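Local structure of protein yesU (Bacillus subtilis, 1OQ1) at residues D155-D158 against S159-M163. The protein is of unknown function but adopts a galectin-like beta-sandwich fold of the concanavalin type, which might suggest carbohydrate binding. Numbering follows the deposited sequence.
Sequences DDAD and SPYRM
Tyr161 folds back along the chain to hold the turn that Asp158 and Ser159 make just before the strand. Its phenol OH accepts a hydrogen bond from the backbone N of Asp158, with 2.9 Å between Asp158 N and Tyr161 OH and a nearly straight N-H...O angle of 168°; the N-H comes from above the ring plane, on the face that Asp158 O covers. A chi1 of -68°, with CG beside the backbone N and opposite the carbonyl carbon, places the ring there, while a chi2 of -90° sets its plane so that one face lies under Asp158 O and the edge meets Ala157 CB. That oxygen stands 4.0 Å above the plane, displaced toward the rim. At the edge, Ala157 CB lies near the ring plane, 4.3 Å from Tyr161 CE2. That methyl group also touches the hydroxyl of Ser159, with Ala157 CB 3.6 Å from Ser159 OG. The carboxylate of Asp158 extends away from the ring, so this residue takes part chiefly through its backbone and CB. A water bridges the bend, accepting from Ser159 N at 3.0 Å from its oxygen and donating weakly to Ala157 O. Directly after Ser159 comes a cis peptide bond to Pro160, which redirects the chain into strand 161-168. The arrangement is thus a surface turn leading from the loop after strand 142-148 into strand 161-168, where Tyr161 pairs through its backbone with Phe69 of the antiparallel strand 63-73. Ser159 and Pro160 rest on that strand at Ser70, while the tyrosine side chain also packs against Leu151 and Pro152 of the incoming loop.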
# COMPACT_ATOMS: atom_id res chain seq x y z
N ASP A 155 -15.00 14.98 5.23
CA ASP A 155 -15.61 16.29 5.38
C ASP A 155 -14.62 17.45 5.57
O ASP A 155 -14.87 18.56 5.09
CB ASP A 155 -16.65 16.29 6.52
CG ASP A 155 -16.07 15.85 7.86
OD1 ASP A 155 -14.90 15.42 7.91
OD2 ASP A 155 -16.80 15.93 8.87
N ASP A 156 -13.51 17.18 6.24
CA ASP A 156 -12.51 18.22 6.49
C ASP A 156 -11.25 18.10 5.63
O ASP A 156 -10.28 18.82 5.86
CB ASP A 156 -12.06 18.22 7.95
CG ASP A 156 -13.17 18.58 8.91
OD1 ASP A 156 -14.12 19.28 8.51
OD2 ASP A 156 -13.08 18.16 10.09
N ALA A 157 -11.26 17.21 4.64
CA ALA A 157 -10.09 17.01 3.79
C ALA A 157 -9.70 18.19 2.91
O ALA A 157 -10.54 18.98 2.48
CB ALA A 157 -10.29 15.77 2.91
N ASP A 158 -8.39 18.31 2.67
CA ASP A 158 -7.83 19.32 1.78
C ASP A 158 -6.93 18.48 0.87
O ASP A 158 -5.71 18.60 0.88
CB ASP A 158 -6.99 20.35 2.55
CG ASP A 158 -6.33 21.37 1.64
OD1 ASP A 158 -6.88 21.62 0.54
OD2 ASP A 158 -5.28 21.92 2.01
N SER A 159 -7.59 17.60 0.12
CA SER A 159 -6.92 16.67 -0.79
C SER A 159 -6.32 17.29 -2.04
O SER A 159 -6.76 18.35 -2.49
CB SER A 159 -7.91 15.57 -1.20
OG SER A 159 -8.40 14.87 -0.06
N PRO A 160 -5.32 16.63 -2.64
CA PRO A 160 -4.78 15.34 -2.17
C PRO A 160 -3.65 15.46 -1.14
O PRO A 160 -3.11 16.54 -0.91
CB PRO A 160 -4.30 14.70 -3.46
CG PRO A 160 -3.76 15.88 -4.21
CD PRO A 160 -4.82 16.95 -3.99
N TYR A 161 -3.30 14.33 -0.55
CA TYR A 161 -2.22 14.25 0.43
C TYR A 161 -1.03 13.54 -0.23
O TYR A 161 -1.21 12.61 -1.00
CB TYR A 161 -2.71 13.49 1.67
CG TYR A 161 -3.76 14.25 2.44
CD1 TYR A 161 -3.41 15.13 3.46
CD2 TYR A 161 -5.11 14.16 2.09
CE1 TYR A 161 -4.37 15.91 4.11
CE2 TYR A 161 -6.09 14.94 2.73
CZ TYR A 161 -5.71 15.81 3.74
OH TYR A 161 -6.64 16.63 4.34
N ARG A 162 0.18 14.01 0.07
CA ARG A 162 1.41 13.45 -0.50
C ARG A 162 1.96 12.32 0.36
O ARG A 162 2.48 12.55 1.45
CB ARG A 162 2.46 14.55 -0.67
CG ARG A 162 2.24 15.46 -1.88
CD ARG A 162 2.63 14.73 -3.16
NE ARG A 162 2.35 15.48 -4.39
CZ ARG A 162 3.04 16.53 -4.82
NH1 ARG A 162 4.08 17.00 -4.13
NH2 ARG A 162 2.70 17.12 -5.97
N MSE A 163 1.83 11.09 -0.14
CA MSE A 163 2.28 9.90 0.58
C MSE A 163 3.67 9.49 0.10
O MSE A 163 3.94 9.49 -1.09
CB MSE A 163 1.30 8.76 0.32
CG MSE A 163 -0.14 9.23 0.19
SE MSE A 163 -0.90 9.89 1.84
CE MSE A 163 -0.18 11.65 1.98
O HOH W 1 -10.41 18.20 -0.70